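Local coordinates for uracil-DNA glycosylase (Epstein-Barr virus, PDB 6LYJ), which belongs to the uracil-DNA glycosylase superfamily and has an alpha/beta fold built round a four-stranded parallel beta-sheet, at residues S179-W190 and I201-Q212; S114-L122 and P131-W140. One frame throughout, in Å; residues are numbered along the deposited sequence.

Contact 1 of 2, residues S179-W190 and I201-Q212; sequences SERLKACVFMLW and INSKKHLVLTSQ
Ser-179 O, near the C-terminal end of helix 167-181, accepts two hydrogen bonds from the other segment: His-206 NE2 at 2.6 Å, nearly straight and on a lone pair, and Lys-205 NZ at 3.1 Å. The two strands of these segments belong to the beta-alpha-beta unit of strand 186-190, helix 191-195 and strand 207-211, which forms one edge of the central parallel sheet. With its chain bent at chi3 (66°), Lys-205 also bonds through NZ to Leu-182 O, from above the carbonyl plane; an ammonium here would probably offset the partial negative charge of the helix end. The imidazole of His-206 is probably held in its rotation by the in-plane bond to Ser-179 O, with Lys-205 CB over one face. Farther on, the strands run parallel through the ladder Leu-207 N to Cys-185 O, Phe-187 N to Leu-207 O, Leu-209 N to Phe-187 O and Leu-189 N to Leu-209 O. Val-186 CG1 meets Leu-209 CD1 at 3.7 Å on one side of the sheet, the side covered by helix 235-245. On the other, Ile-201 CG2 lies over the face of the Phe-187 ring, a CH-pi contact 3.9 Å from the centroid, while Ile-201 CD1 touches Phe-187 CD2 at 3.5 Å.

Contact 2 of 2, residues S114-L122 and P131-W140; sequences SLRNIYAEL and PPDHGCLDAW
Tyr-119 reaches from helix 113-125 into the loop 131-137, and its OH donates a hydrogen bond of 2.8 Å to His-134 O, which lies near the ring plane, at the edge. Pro-132 covers one face of the phenol: its CD sits 3.6 Å from the ring centroid and 15° off the normal, a CH-pi contact, while CG rests on the CE2 and CZ side. The opposite face lies against the backbone Leu-115 O of the tyrosine's own helix, so the ring is held between its helix and the proline. One turn earlier, Leu-115 CD2 packs on Gly-135 CA at 3.6 Å; with CG anti to the backbone N (chi1 -174°), the leucine sends its other methyl, CD1, to Leu-137 CD1. Farther along the helix, Leu-122 CD1 meets the edge of the Trp-140 indole, 3.5 Å from CZ2, and Ile-118 CG2 approaches CH2 of the same edge.

A second shell of hydrogen bonds probably steadies these groups. His-134 ND1 accepts from Cys-136 N at 2.9 Å, in the imidazole plane, and His-134 NE2 bonds to Leu-255 O. Trp-140 NE1 bonds to Trp-253 O, so both aromatic rings of 131-140 are tied to the C-terminal residues. Together these contacts join helix 113-125 to the loop 131-137 and the start of helix 138-142, just before edge strand 145-149 of the parallel sheet of the superfamily's alpha/beta fold.

Overall arrangement
The two contacts follow one another along the chain, contact 2 closing before contact 1 opens, and their centres lie about 21 Å apart. They nevertheless touch: Trp-190 CZ3, at the end of the inner strand of contact 1, packs on Ile-118 CD1 of contact 2 at 3.6 Å. Contact 1 includes outermost strand 207-211, while the second segment of contact 2 packs on strand 145-149, at the other edge, through Leu-137 and Trp-140. Helix 235-245 serves both, with Phe-242, Ala-239 and His-235 against the strands of contact 1 and Phe-236 against Ile-118 and Leu-122. A second protein chain in the assembly reaches Gln-212 of contact 1 and Ser-114 and Arg-116 of contact 2.

Contact 1 of 2, residues S179-W190 and I201-Q212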
loop_
_atom_site.group_PDB
_atom_site.type_symbol
_atom_site.label_atom_id
_atom_site.label_comp_id
_atom_site.label_asym_id
_atom_site.label_seq_id
_atom_site.Cartn_x
_atom_site.Cartn_y
_atom_site.Cartn_z
ATOM N N SER A 179 15.106 -14.098 -0.759
ATOM C CA SER A 179 15.015 -15.220 0.171
ATOM C C SER A 179 16.172 -16.198 -0.019
ATOM O O SER A 179 16.770 -16.669 0.957
ATOM C CB SER A 179 13.678 -15.937 -0.012
ATOM O OG SER A 179 13.570 -17.062 0.839
ATOM N N GLU A 180 16.509 -16.498 -1.274
ATOM C CA GLU A 180 17.535 -17.495 -1.566
ATOM C C GLU A 180 18.937 -16.997 -1.223
ATOM O O GLU A 180 19.741 -17.737 -0.642
ATOM C CB GLU A 180 17.448 -17.890 -3.041
ATOM C CG GLU A 180 18.595 -18.738 -3.547
ATOM C CD GLU A 180 18.586 -18.871 -5.060
ATOM O OE1 GLU A 180 17.484 -18.858 -5.650
ATOM O OE2 GLU A 180 19.675 -18.989 -5.657
ATOM N N ARG A 181 19.249 -15.750 -1.576
ATOM C CA ARG A 181 20.612 -15.236 -1.538
ATOM C C ARG A 181 20.986 -14.603 -0.206
ATOM O O ARG A 181 22.170 -14.591 0.150
ATOM C CB ARG A 181 20.811 -14.198 -2.648
ATOM C CG ARG A 181 20.539 -14.714 -4.053
ATOM C CD ARG A 181 21.789 -15.188 -4.762
ATOM N NE ARG A 181 21.451 -15.889 -6.000
ATOM C CZ ARG A 181 21.569 -15.361 -7.214
ATOM N NH1 ARG A 181 22.029 -14.127 -7.359
ATOM N NH2 ARG A 181 21.234 -16.068 -8.286
ATOM N N LEU A 182 20.020 -14.061 0.532
ATOM C CA LEU A 182 20.317 -13.465 1.827
ATOM C C LEU A 182 20.359 -14.537 2.908
ATOM O O LEU A 182 19.538 -15.458 2.923
ATOM C CB LEU A 182 19.277 -12.401 2.180
ATOM C CG LEU A 182 19.218 -11.186 1.249
ATOM C CD1 LEU A 182 18.103 -10.239 1.673
ATOM C CD2 LEU A 182 20.562 -10.464 1.209
ATOM N N LYS A 183 21.331 -14.410 3.814
ATOM C CA LYS A 183 21.462 -15.372 4.903
ATOM C C LYS A 183 20.341 -15.219 5.925
ATOM O O LYS A 183 19.812 -16.217 6.430
ATOM C CB LYS A 183 22.828 -15.215 5.572
ATOM C CG LYS A 183 23.108 -16.211 6.684
ATOM C CD LYS A 183 24.476 -15.961 7.313
ATOM C CE LYS A 183 24.804 -17.022 8.351
ATOM N NZ LYS A 183 26.207 -16.908 8.840
ATOM N N ALA A 184 19.965 -13.981 6.241
ATOM C CA ALA A 184 18.958 -13.717 7.262
ATOM C C ALA A 184 18.285 -12.392 6.948
ATOM O O ALA A 184 18.961 -11.363 6.843
ATOM C CB ALA A 184 19.586 -13.683 8.658
ATOM N N CYS A 185 16.959 -12.413 6.838
ATOM C CA CYS A 185 16.206 -11.240 6.424
ATOM C C CYS A 185 14.819 -11.298 7.047
ATOM O O CYS A 185 14.298 -12.380 7.321
ATOM C CB CYS A 185 16.120 -11.162 4.896
ATOM S SG CYS A 185 15.452 -9.621 4.253
ATOM N N VAL A 186 14.234 -10.119 7.286
ATOM C CA VAL A 186 12.857 -9.994 7.759
ATOM C C VAL A 186 11.970 -9.579 6.593
ATOM O O VAL A 186 12.342 -8.711 5.793
ATOM C CB VAL A 186 12.746 -8.981 8.917
ATOM C CG1 VAL A 186 11.303 -8.880 9.408
ATOM C CG2 VAL A 186 13.681 -9.355 10.061
ATOM N N PHE A 187 10.801 -10.210 6.486
ATOM C CA PHE A 187 9.802 -9.891 5.470
ATOM C C PHE A 187 8.497 -9.527 6.166
ATOM O O PHE A 187 7.954 -10.332 6.931
ATOM C CB PHE A 187 9.581 -11.068 4.511
ATOM C CG PHE A 187 10.792 -11.422 3.688
ATOM C CD1 PHE A 187 11.845 -12.134 4.244
ATOM C CD2 PHE A 187 10.875 -11.040 2.360
ATOM C CE1 PHE A 187 12.960 -12.460 3.488
ATOM C CE2 PHE A 187 11.987 -11.361 1.599
ATOM C CZ PHE A 187 13.028 -12.073 2.164
ATOM N N MET A 188 8.000 -8.315 5.914
ATOM C CA MET A 188 6.767 -7.822 6.525
ATOM C C MET A 188 5.674 -7.808 5.460
ATOM O O MET A 188 5.722 -7.004 4.523
ATOM C CB MET A 188 6.964 -6.431 7.127
ATOM C CG MET A 188 8.060 -6.336 8.191
ATOM S SD MET A 188 8.182 -4.664 8.860
ATOM C CE MET A 188 9.490 -4.844 10.072
ATOM N N LEU A 189 4.690 -8.691 5.615
ATOM C CA LEU A 189 3.601 -8.868 4.657
ATOM C C LEU A 189 2.294 -8.431 5.312
ATOM O O LEU A 189 1.770 -9.131 6.186
ATOM C CB LEU A 189 3.532 -10.324 4.196
ATOM C CG LEU A 189 4.881 -10.928 3.780
ATOM C CD1 LEU A 189 4.748 -12.378 3.335
ATOM C CD2 LEU A 189 5.501 -10.096 2.676
ATOM N N TRP A 190 1.766 -7.282 4.887
ATOM C CA TRP A 190 0.571 -6.686 5.481
ATOM C C TRP A 190 -0.603 -6.807 4.515
ATOM O O TRP A 190 -0.554 -6.264 3.408
ATOM C CB TRP A 190 0.815 -5.217 5.822
ATOM C CG TRP A 190 1.990 -4.989 6.720
ATOM C CD1 TRP A 190 2.411 -5.793 7.737
ATOM C CD2 TRP A 190 2.900 -3.885 6.677
ATOM N NE1 TRP A 190 3.525 -5.257 8.335
ATOM C CE2 TRP A 190 3.846 -4.084 7.704
ATOM C CE3 TRP A 190 3.007 -2.746 5.872
ATOM C CZ2 TRP A 190 4.887 -3.186 7.948
ATOM C CZ3 TRP A 190 4.044 -1.856 6.116
ATOM C CH2 TRP A 190 4.967 -2.081 7.148
ATOM N N ILE A 201 8.961 -17.292 0.177
ATOM C CA ILE A 201 10.017 -16.999 1.140
ATOM C C ILE A 201 10.305 -18.241 1.971
ATOM O O ILE A 201 9.383 -18.941 2.406
ATOM C CB ILE A 201 9.629 -15.818 2.051
ATOM C CG1 ILE A 201 9.285 -14.581 1.213
ATOM C CG2 ILE A 201 10.752 -15.512 3.037
ATOM C CD1 ILE A 201 8.424 -13.567 1.944
ATOM N N ASN A 202 11.590 -18.518 2.180
ATOM C CA ASN A 202 12.032 -19.631 3.016
ATOM C C ASN A 202 11.890 -19.208 4.474
ATOM O O ASN A 202 12.769 -18.544 5.029
ATOM C CB ASN A 202 13.469 -20.010 2.669
ATOM C CG ASN A 202 13.965 -21.229 3.431
ATOM O OD1 ASN A 202 13.411 -21.611 4.461
ATOM N ND2 ASN A 202 15.023 -21.844 2.921
ATOM N N SER A 203 10.786 -19.602 5.110
ATOM C CA SER A 203 10.501 -19.165 6.472
ATOM C C SER A 203 11.311 -19.907 7.528
ATOM O O SER A 203 11.121 -19.647 8.722
ATOM C CB SER A 203 9.005 -19.312 6.775
ATOM O OG SER A 203 8.576 -20.652 6.606
ATOM N N LYS A 204 12.200 -20.818 7.134
ATOM C CA LYS A 204 13.189 -21.336 8.070
ATOM C C LYS A 204 14.434 -20.462 8.137
ATOM O O LYS A 204 15.000 -20.281 9.221
ATOM C CB LYS A 204 13.573 -22.773 7.705
ATOM C CG LYS A 204 12.477 -23.801 7.967
ATOM C CD LYS A 204 11.979 -23.762 9.413
ATOM C CE LYS A 204 13.116 -23.899 10.431
ATOM N NZ LYS A 204 13.653 -25.284 10.514
ATOM N N LYS A 205 14.884 -19.925 6.999
ATOM C CA LYS A 205 15.971 -18.953 7.030
ATOM C C LYS A 205 15.503 -17.622 7.598
ATOM O O LYS A 205 16.212 -16.996 8.394
ATOM C CB LYS A 205 16.539 -18.732 5.628
ATOM C CG LYS A 205 17.194 -19.928 4.979
ATOM C CD LYS A 205 17.590 -19.577 3.551
ATOM C CE LYS A 205 18.681 -18.516 3.532
ATOM N NZ LYS A 205 19.172 -18.218 2.156
ATOM N N HIS A 206 14.324 -17.170 7.187
ATOM C CA HIS A 206 13.923 -15.784 7.347
ATOM C C HIS A 206 12.711 -15.669 8.261
ATOM O O HIS A 206 11.913 -16.603 8.395
ATOM C CB HIS A 206 13.627 -15.153 5.983
ATOM C CG HIS A 206 14.753 -15.291 5.008
ATOM N ND1 HIS A 206 16.023 -14.820 5.269
ATOM C CD2 HIS A 206 14.808 -15.862 3.781
ATOM C CE1 HIS A 206 16.808 -15.086 4.240
ATOM N NE2 HIS A 206 16.096 -15.718 3.324
ATOM N N LEU A 207 12.586 -14.504 8.887
ATOM C CA LEU A 207 11.436 -14.186 9.719
ATOM C C LEU A 207 10.360 -13.578 8.829
ATOM O O LEU A 207 10.568 -12.518 8.228
ATOM C CB LEU A 207 11.823 -13.221 10.836
ATOM C CG LEU A 207 10.686 -12.761 11.743
ATOM C CD1 LEU A 207 10.028 -13.968 12.397
ATOM C CD2 LEU A 207 11.192 -11.781 12.793
ATOM N N VAL A 208 9.217 -14.244 8.740
ATOM C CA VAL A 208 8.101 -13.758 7.940
ATOM C C VAL A 208 7.033 -13.258 8.901
ATOM O O VAL A 208 6.416 -14.045 9.628
ATOM C CB VAL A 208 7.560 -14.847 7.005
ATOM C CG1 VAL A 208 6.389 -14.314 6.188
ATOM C CG2 VAL A 208 8.677 -15.354 6.101
ATOM N N LEU A 209 6.832 -11.944 8.920
ATOM C CA LEU A 209 5.855 -11.301 9.785
ATOM C C LEU A 209 4.625 -10.934 8.968
ATOM O O LEU A 209 4.739 -10.287 7.921
ATOM C CB LEU A 209 6.449 -10.051 10.441
ATOM C CG LEU A 209 7.728 -10.258 11.259
ATOM C CD1 LEU A 209 8.345 -8.924 11.651
ATOM C CD2 LEU A 209 7.424 -11.088 12.499
ATOM N N THR A 210 3.455 -11.350 9.443
ATOM C CA THR A 210 2.205 -11.094 8.747
ATOM C C THR A 210 1.216 -10.429 9.691
ATOM O O THR A 210 1.256 -10.635 10.908
ATOM C CB THR A 210 1.581 -12.382 8.190
ATOM O OG1 THR A 210 1.204 -13.233 9.276
ATOM C CG2 THR A 210 2.564 -13.118 7.291
ATOM N N SER A 211 0.328 -9.629 9.113
ATOM C CA SER A 211 -0.773 -9.014 9.845
ATOM C C SER A 211 -1.749 -8.449 8.822
ATOM O O SER A 211 -1.510 -8.496 7.610
ATOM C CB SER A 211 -0.284 -7.923 10.801
ATOM O OG SER A 211 0.032 -6.733 10.102
ATOM N N GLN A 212 -2.852 -7.903 9.325
ATOM C CA GLN A 212 -3.748 -7.141 8.473
ATOM C C GLN A 212 -3.050 -5.889 7.952
ATOM O O GLN A 212 -2.019 -5.452 8.472
ATOM C CB GLN A 212 -5.016 -6.757 9.229
ATOM C CG GLN A 212 -5.989 -7.904 9.391
ATOM C CD GLN A 212 -7.291 -7.462 10.014
ATOM O OE1 GLN A 212 -7.327 -6.515 10.796
ATOM N NE2 GLN A 212 -8.374 -8.142 9.663
HETATM O O HOH W 1 18.686 -17.245 8.947
#

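Contact 2 of 2, residues S114-L122 and P131-W140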
loop_
_atom_site.group_PDB
_atom_site.type_symbol
_atom_site.label_atom_id
_atom_site.label_comp_id
_atom_site.label_asym_id
_atom_site.label_seq_id
_atom_site.Cartn_x
_atom_site.Cartn_y
_atom_site.Cartn_z
ATOM N N SER A 114 -2.210 4.942 5.268
ATOM C CA SER A 114 -1.518 3.724 5.684
ATOM C C SER A 114 -0.180 4.048 6.332
ATOM O O SER A 114 0.231 3.389 7.293
ATOM C CB SER A 114 -1.317 2.789 4.489
ATOM O OG SER A 114 -2.544 2.236 4.046
ATOM N N LEU A 115 0.515 5.064 5.821
ATOM C CA LEU A 115 1.799 5.429 6.404
ATOM C C LEU A 115 1.606 6.049 7.784
ATOM O O LEU A 115 2.420 5.831 8.689
ATOM C CB LEU A 115 2.556 6.372 5.468
ATOM C CG LEU A 115 3.984 6.735 5.884
ATOM C CD1 LEU A 115 4.779 5.488 6.262
ATOM C CD2 LEU A 115 4.677 7.481 4.755
ATOM N N ARG A 116 0.540 6.836 7.957
ATOM C CA ARG A 116 0.193 7.328 9.287
ATOM C C ARG A 116 -0.019 6.178 10.266
ATOM O O ARG A 116 0.432 6.241 11.415
ATOM C CB ARG A 116 -1.059 8.202 9.219
ATOM C CG ARG A 116 -0.817 9.594 8.671
ATOM C CD ARG A 116 -1.989 10.513 8.976
ATOM N NE ARG A 116 -1.845 11.807 8.318
ATOM C CZ ARG A 116 -1.042 12.775 8.747
ATOM N NH1 ARG A 116 -0.309 12.600 9.839
ATOM N NH2 ARG A 116 -0.972 13.921 8.083
ATOM N N ASN A 117 -0.725 5.126 9.840
ATOM C CA ASN A 117 -0.958 4.009 10.755
ATOM C C ASN A 117 0.313 3.200 11.009
ATOM O O ASN A 117 0.501 2.663 12.112
ATOM C CB ASN A 117 -2.073 3.116 10.220
ATOM C CG ASN A 117 -3.442 3.741 10.400
ATOM O OD1 ASN A 117 -3.604 4.668 11.193
ATOM N ND2 ASN A 117 -4.439 3.224 9.683
ATOM N N ILE A 118 1.198 3.120 10.015
ATOM C CA ILE A 118 2.527 2.554 10.244
ATOM C C ILE A 118 3.243 3.342 11.333
ATOM O O ILE A 118 3.818 2.769 12.270
ATOM C CB ILE A 118 3.334 2.533 8.932
ATOM C CG1 ILE A 118 2.736 1.522 7.951
ATOM C CG2 ILE A 118 4.802 2.206 9.204
ATOM C CD1 ILE A 118 3.243 1.672 6.524
ATOM N N TYR A 119 3.242 4.673 11.205
ATOM C CA TYR A 119 3.825 5.533 12.232
ATOM C C TYR A 119 3.188 5.279 13.592
ATOM O O TYR A 119 3.873 5.302 14.620
ATOM C CB TYR A 119 3.655 7.005 11.851
ATOM C CG TYR A 119 4.497 7.480 10.689
ATOM C CD1 TYR A 119 5.534 6.706 10.186
ATOM C CD2 TYR A 119 4.265 8.721 10.110
ATOM C CE1 TYR A 119 6.293 7.144 9.118
ATOM C CE2 TYR A 119 5.029 9.175 9.056
ATOM C CZ TYR A 119 6.043 8.386 8.565
ATOM O OH TYR A 119 6.807 8.847 7.521
ATOM N N ALA A 120 1.867 5.069 13.619
ATOM C CA ALA A 120 1.176 4.836 14.886
ATOM C C ALA A 120 1.657 3.551 15.548
ATOM O O ALA A 120 1.841 3.498 16.770
ATOM C CB ALA A 120 -0.338 4.791 14.662
ATOM N N GLU A 121 1.863 2.500 14.753
ATOM C CA GLU A 121 2.374 1.255 15.322
ATOM C C GLU A 121 3.823 1.404 15.777
ATOM O O GLU A 121 4.212 0.865 16.822
ATOM C CB GLU A 121 2.236 0.118 14.310
ATOM C CG GLU A 121 3.046 -1.132 14.645
ATOM C CD GLU A 121 2.673 -1.770 15.976
ATOM O OE1 GLU A 121 1.564 -1.519 16.498
ATOM O OE2 GLU A 121 3.505 -2.542 16.502
ATOM N N LEU A 122 4.626 2.160 15.025
ATOM C CA LEU A 122 5.992 2.435 15.459
ATOM C C LEU A 122 5.998 3.180 16.790
ATOM O O LEU A 122 6.809 2.888 17.676
ATOM C CB LEU A 122 6.725 3.237 14.387
ATOM C CG LEU A 122 7.319 2.452 13.217
ATOM C CD1 LEU A 122 7.497 3.375 12.032
ATOM C CD2 LEU A 122 8.639 1.808 13.592
ATOM N N PRO A 131 6.151 10.121 15.658
ATOM C CA PRO A 131 5.678 10.222 14.266
ATOM C C PRO A 131 6.128 11.521 13.621
ATOM O O PRO A 131 5.929 12.609 14.182
ATOM C CB PRO A 131 4.150 10.170 14.411
ATOM C CG PRO A 131 3.933 9.374 15.659
ATOM C CD PRO A 131 5.062 9.764 16.586
ATOM N N PRO A 132 6.763 11.448 12.455
ATOM C CA PRO A 132 7.232 12.662 11.780
ATOM C C PRO A 132 6.106 13.360 11.027
ATOM O O PRO A 132 4.991 12.854 10.899
ATOM C CB PRO A 132 8.296 12.131 10.816
ATOM C CG PRO A 132 7.801 10.762 10.469
ATOM C CD PRO A 132 7.141 10.226 11.721
ATOM N N ASP A 133 6.433 14.546 10.513
ATOM C CA ASP A 133 5.521 15.347 9.709
ATOM C C ASP A 133 5.722 15.136 8.214
ATOM O O ASP A 133 5.193 15.912 7.410
ATOM C CB ASP A 133 5.681 16.830 10.050
ATOM C CG ASP A 133 4.391 17.607 9.883
ATOM O OD1 ASP A 133 3.308 16.989 9.958
ATOM O OD2 ASP A 133 4.460 18.837 9.670
ATOM N N HIS A 134 6.467 14.106 7.824
ATOM C CA HIS A 134 6.776 13.838 6.429
ATOM C C HIS A 134 6.578 12.355 6.152
ATOM O O HIS A 134 6.452 11.542 7.069
ATOM C CB HIS A 134 8.216 14.256 6.106
ATOM C CG HIS A 134 9.247 13.450 6.836
ATOM N ND1 HIS A 134 9.627 12.187 6.435
ATOM C CD2 HIS A 134 9.947 13.710 7.965
ATOM C CE1 HIS A 134 10.534 11.714 7.271
ATOM N NE2 HIS A 134 10.748 12.621 8.208
ATOM N N GLY A 135 6.587 11.996 4.872
ATOM C CA GLY A 135 6.420 10.604 4.508
ATOM C C GLY A 135 7.650 9.998 3.865
ATOM O O GLY A 135 7.552 9.008 3.134
ATOM N N CYS A 136 8.815 10.579 4.150
ATOM C CA CYS A 136 10.074 10.186 3.527
ATOM C C CYS A 136 10.700 9.033 4.297
ATOM O O CYS A 136 11.082 9.197 5.461
ATOM C CB CYS A 136 11.042 11.366 3.477
ATOM S SG CYS A 136 10.469 12.744 2.479
ATOM N N LEU A 137 10.810 7.875 3.651
ATOM C CA LEU A 137 11.381 6.686 4.271
ATOM C C LEU A 137 12.810 6.424 3.804
ATOM O O LEU A 137 13.309 5.304 3.959
ATOM C CB LEU A 137 10.494 5.470 3.998
ATOM C CG LEU A 137 9.048 5.616 4.483
ATOM C CD1 LEU A 137 8.202 4.403 4.110
ATOM C CD2 LEU A 137 9.029 5.853 5.992
ATOM N N ASP A 138 13.480 7.444 3.253
ATOM C CA ASP A 138 14.815 7.253 2.688
ATOM C C ASP A 138 15.790 6.668 3.705
ATOM O O ASP A 138 16.616 5.821 3.353
ATOM C CB ASP A 138 15.367 8.575 2.147
ATOM C CG ASP A 138 14.503 9.174 1.053
ATOM O OD1 ASP A 138 13.351 8.726 0.883
ATOM O OD2 ASP A 138 14.995 10.066 0.334
ATOM N N ALA A 139 15.732 7.123 4.960
ATOM C CA ALA A 139 16.680 6.646 5.969
ATOM C C ALA A 139 16.504 5.154 6.254
ATOM O O ALA A 139 17.492 4.424 6.445
ATOM C CB ALA A 139 16.533 7.466 7.252
ATOM N N TRP A 140 15.255 4.673 6.237
ATOM C CA TRP A 140 15.029 3.233 6.315
ATOM C C TRP A 140 15.694 2.519 5.152
ATOM O O TRP A 140 16.406 1.525 5.344
ATOM C CB TRP A 140 13.535 2.913 6.290
ATOM C CG TRP A 140 12.723 3.398 7.430
ATOM C CD1 TRP A 140 13.134 4.175 8.470
ATOM C CD2 TRP A 140 11.334 3.119 7.656
ATOM N NE1 TRP A 140 12.083 4.408 9.327
ATOM C CE2 TRP A 140 10.968 3.768 8.847
ATOM C CE3 TRP A 140 10.365 2.380 6.960
ATOM C CZ2 TRP A 140 9.673 3.708 9.363
ATOM C CZ3 TRP A 140 9.076 2.322 7.474
ATOM C CH2 TRP A 140 8.745 2.982 8.667
#